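Gene 2 protein (Enterobacteria phage Sf6, PDB 5C12) is the large subunit of a viral DNA-packaging terminase, represented here by its metal-dependent nuclease domain, which probably cuts the packaged DNA. Local coordinates at residues K209-E212 against K213-E217; R166-R169 against A170-Y173. The protein carries 1 engineered substitution. All blocks are in the same frame, centred on the assembly; numbering follows the deposited sequence.

Contacts 1 and 2 are both short-range contacts, the first within helix 208-218 and the second across the N-terminal end of helix 168-189. They lie on opposite sides of the chain's centre, with their own centres 21 Å apart. Their nearest atoms are about 6 Å apart and do not touch. Helix 249-256, which carries the magnesium ligand Asp252, meets both. Leu214 of contact 1 packs on Leu250 and Leu254, and Tyr173 of contact 2 reaches Asp252 itself. A bound magnesium ion is about 5 Å from the side chain of Arg169 but about 11 Å from that of Leu214.

Contact 1: K209-E212 against K213-E217; sequences KMLE and KLFAE
Leu211 O accepts the shortest polar bond here, from Phe215 N at 2.9 Å, with an N-H...O angle of 159°. The same carbonyl oxygen lies over one face of the Phe215 ring, 3.3 Å from Phe215 CG. The Leu211 side chain comes to that ring as well. Its CG stands above the ring in a CH-pi contact, 3.9 Å from the centroid and displaced toward the rim. CD1 of Leu211 meets Phe215 CE1 at 3.4 Å. Leu211 has CG turned away from its backbone N (chi1 -172°), whereas Phe215 has CG beside its own N (chi1 -72°). With these torsions the branch and the ring overlap one turn apart. Leu211 CD1 also packs loosely on Leu214 CD2. Phe201 adds an edge-to-face ring contact to Phe215, and Leu29 of helix 26-32 also touches Phe215.

The remaining side chains of the helix are mostly polar and less buried. Lys213 runs out extended beyond CG and passes the bent chain of Lys209, with the two CE atoms 3.9 Å apart. Their ammonium nitrogens, Lys209 NZ and Lys213 NZ, remain 5.1 Å apart. Lys213 NZ forms a salt bridge to Glu76, which probably offsets the like charges. Met210 folds back so that its SD lies 4.1 Å from Lys213 CD. Glu212 makes a salt bridge to Arg26, while its OE2 sits near Ala216 CB.

Backbone bonds link residues 209-212 to residues 213-216, each four positions further on. This i to i+4 pattern defines an alpha helix. Helix 208-218 is amphipathic here, with Leu211, Leu214 and Phe215 buried against helix 26-32, strand 200-201 and the metal-carrying helix 249-256 of the nuclease domain.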
# COMPACT_ATOMS: atom_id res chain seq x y z
N LYS A 209 -9.87 14.86 3.46
CA LYS A 209 -10.48 14.54 2.17
C LYS A 209 -9.78 13.33 1.54
O LYS A 209 -10.44 12.37 1.13
CB LYS A 209 -10.39 15.75 1.24
CG LYS A 209 -10.72 15.49 -0.21
CD LYS A 209 -12.20 15.48 -0.47
CE LYS A 209 -12.49 15.88 -1.91
NZ LYS A 209 -13.92 15.69 -2.26
N MET A 210 -8.47 13.38 1.48
CA MET A 210 -7.73 12.27 0.88
C MET A 210 -7.81 11.01 1.75
O MET A 210 -7.81 9.89 1.24
CB MET A 210 -6.27 12.66 0.59
CG MET A 210 -6.08 13.65 -0.57
SD MET A 210 -6.95 13.14 -2.06
CE MET A 210 -6.21 11.58 -2.38
N LEU A 211 -7.85 11.18 3.07
CA LEU A 211 -7.96 10.02 3.93
C LEU A 211 -9.28 9.29 3.68
O LEU A 211 -9.31 8.06 3.61
CB LEU A 211 -7.82 10.42 5.41
CG LEU A 211 -7.71 9.28 6.41
CD1 LEU A 211 -6.50 8.43 6.15
CD2 LEU A 211 -7.69 9.86 7.85
N GLU A 212 -10.37 10.04 3.57
CA GLU A 212 -11.69 9.48 3.26
C GLU A 212 -11.68 8.77 1.89
O GLU A 212 -12.28 7.70 1.75
CB GLU A 212 -12.77 10.56 3.28
CG GLU A 212 -14.14 10.01 2.90
CD GLU A 212 -14.50 8.79 3.72
OE1 GLU A 212 -14.33 8.87 4.95
OE2 GLU A 212 -14.92 7.75 3.14
N LYS A 213 -11.03 9.35 0.89
CA LYS A 213 -10.97 8.69 -0.42
C LYS A 213 -10.24 7.36 -0.32
O LYS A 213 -10.67 6.34 -0.90
CB LYS A 213 -10.26 9.57 -1.46
CG LYS A 213 -11.00 10.83 -1.84
CD LYS A 213 -10.43 11.36 -3.15
CE LYS A 213 -11.11 12.61 -3.61
NZ LYS A 213 -10.83 12.83 -5.06
N LEU A 214 -9.13 7.34 0.42
CA LEU A 214 -8.38 6.12 0.64
C LEU A 214 -9.27 5.07 1.31
O LEU A 214 -9.31 3.91 0.89
CB LEU A 214 -7.16 6.38 1.50
CG LEU A 214 -6.45 5.12 2.01
CD1 LEU A 214 -5.71 4.44 0.88
CD2 LEU A 214 -5.50 5.43 3.19
N PHE A 215 -9.96 5.48 2.37
CA PHE A 215 -10.77 4.54 3.11
C PHE A 215 -11.86 3.92 2.25
O PHE A 215 -12.16 2.73 2.38
CB PHE A 215 -11.39 5.21 4.33
CG PHE A 215 -10.41 5.52 5.44
CD1 PHE A 215 -9.06 5.25 5.33
CD2 PHE A 215 -10.87 6.07 6.63
CE1 PHE A 215 -8.19 5.53 6.37
CE2 PHE A 215 -10.00 6.34 7.66
CZ PHE A 215 -8.67 6.07 7.55
N ALA A 216 -12.47 4.73 1.40
CA ALA A 216 -13.53 4.26 0.52
C ALA A 216 -13.02 3.25 -0.49
O ALA A 216 -13.78 2.44 -1.00
CB ALA A 216 -14.18 5.41 -0.19
N GLU A 217 -11.73 3.34 -0.83
CA GLU A 217 -11.11 2.36 -1.71
C GLU A 217 -10.73 1.11 -0.95
O GLU A 217 -11.00 -0.00 -1.41
CB GLU A 217 -9.87 2.95 -2.42
CG GLU A 217 -10.20 4.01 -3.45
CD GLU A 217 -8.98 4.48 -4.26
OE1 GLU A 217 -7.88 3.94 -4.04
OE2 GLU A 217 -9.17 5.39 -5.10

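Contact 2: R166-R169 against A170-Y173; sequences RNKR and AQFY
Asn167 OD1 accepts a hydrogen bond from Ala170 N at 3.1 Å. The bond is straight, with an N-H...O angle of 163°, and runs nearly along the C=O axis. Asn167 is the N-cap of helix 168-189. Its CG sits between the backbone N and the carbonyl carbon (chi1 53°), which brings OD1 back over the first turn. OD1 also lies 3.6 Å from Ala170 CB. The backbone oxygen of the same residue accepts from Gln171 N at 2.9 Å.

Further along, the Arg169 and Tyr173 side chains run side by side in the same direction. Tyr173 CE2 stands over one face of the guanidinium, 4.0 Å from Arg169 NH1. The two planes are 82° apart, and NH1 lies at the ring edge in its plane. The ring thus turns its edge to the guanidinium face, in a T-shaped approach and not a face-to-face stack. On another side, Lys168 and Gln171 also run together, with Lys168 CG 4.0 Å from Gln171 OE1.

Outside the two segments, Met234 O accepts from Arg169 NH2, and Phe137 N donates to Gln171 OE1. Lys168 NZ is held by Ser135 O and by a salt bridge to Glu134. Tyr173 OH is hydrogen-bonded to Asp252 OD1, to which Arg169 NH1 makes only a long, weak ion pair.

Asp252 binds magnesium in this structure. Tyr173 thus belongs to the second shell of the metal site, and Arg169 probably lies at its margin. The Tyr173 bond probably helps to orient that carboxylate, and the nearby arginine would be expected to add positive charge beside the metal's carboxylate ligands.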
# COMPACT_ATOMS: atom_id res chain seq x y z
N ARG A 166 -1.38 -16.33 -2.68
CA ARG A 166 -1.10 -16.64 -4.08
C ARG A 166 0.08 -15.83 -4.59
O ARG A 166 0.98 -16.35 -5.25
CB ARG A 166 -2.31 -16.42 -4.99
CG ARG A 166 -1.92 -16.65 -6.46
CD ARG A 166 -3.08 -16.72 -7.42
NE ARG A 166 -2.60 -17.19 -8.72
CZ ARG A 166 -3.38 -17.54 -9.74
NH1 ARG A 166 -4.70 -17.50 -9.63
NH2 ARG A 166 -2.83 -17.96 -10.87
N ASN A 167 0.08 -14.54 -4.29
CA ASN A 167 1.00 -13.62 -4.93
C ASN A 167 1.26 -12.41 -4.06
O ASN A 167 0.72 -12.30 -2.96
CB ASN A 167 0.48 -13.21 -6.32
CG ASN A 167 -0.95 -12.69 -6.30
OD1 ASN A 167 -1.41 -12.09 -5.30
ND2 ASN A 167 -1.66 -12.89 -7.40
N LYS A 168 2.15 -11.52 -4.52
CA LYS A 168 2.52 -10.35 -3.74
C LYS A 168 1.36 -9.40 -3.48
O LYS A 168 1.27 -8.80 -2.40
CB LYS A 168 3.67 -9.59 -4.42
CG LYS A 168 5.01 -10.27 -4.27
CD LYS A 168 6.13 -9.46 -4.92
CE LYS A 168 7.49 -10.04 -4.59
NZ LYS A 168 7.74 -11.29 -5.33
N ARG A 169 0.45 -9.26 -4.44
CA ARG A 169 -0.70 -8.39 -4.25
C ARG A 169 -1.47 -8.87 -3.00
O ARG A 169 -1.85 -8.07 -2.14
CB ARG A 169 -1.62 -8.42 -5.48
CG ARG A 169 -2.94 -7.66 -5.33
CD ARG A 169 -3.69 -7.64 -6.68
NE ARG A 169 -5.02 -7.03 -6.61
CZ ARG A 169 -5.25 -5.72 -6.63
NH1 ARG A 169 -4.25 -4.85 -6.70
NH2 ARG A 169 -6.50 -5.27 -6.57
N ALA A 170 -1.72 -10.16 -2.89
CA ALA A 170 -2.41 -10.69 -1.73
C ALA A 170 -1.57 -10.57 -0.48
O ALA A 170 -2.06 -10.17 0.58
CB ALA A 170 -2.84 -12.12 -1.95
N GLN A 171 -0.30 -10.93 -0.57
CA GLN A 171 0.59 -10.87 0.58
C GLN A 171 0.62 -9.48 1.21
O GLN A 171 0.48 -9.33 2.42
CB GLN A 171 1.99 -11.27 0.15
CG GLN A 171 3.05 -11.17 1.23
CD GLN A 171 4.38 -11.61 0.71
OE1 GLN A 171 4.70 -11.42 -0.47
NE2 GLN A 171 5.17 -12.23 1.57
N PHE A 172 0.79 -8.46 0.39
CA PHE A 172 0.95 -7.13 0.96
C PHE A 172 -0.35 -6.46 1.31
O PHE A 172 -0.37 -5.67 2.26
CB PHE A 172 1.93 -6.29 0.14
CG PHE A 172 3.31 -6.83 0.24
CD1 PHE A 172 4.00 -6.71 1.44
CD2 PHE A 172 3.87 -7.58 -0.77
CE1 PHE A 172 5.24 -7.24 1.59
CE2 PHE A 172 5.13 -8.13 -0.62
CZ PHE A 172 5.81 -7.97 0.57
N TYR A 173 -1.46 -6.78 0.63
CA TYR A 173 -2.75 -6.29 1.10
C TYR A 173 -3.09 -6.91 2.45
O TYR A 173 -3.66 -6.25 3.32
CB TYR A 173 -3.89 -6.53 0.09
CG TYR A 173 -4.26 -5.31 -0.71
CD1 TYR A 173 -4.72 -4.17 -0.07
CD2 TYR A 173 -4.14 -5.27 -2.11
CE1 TYR A 173 -5.05 -3.07 -0.75
CE2 TYR A 173 -4.48 -4.14 -2.82
CZ TYR A 173 -4.93 -3.03 -2.12
OH TYR A 173 -5.26 -1.88 -2.79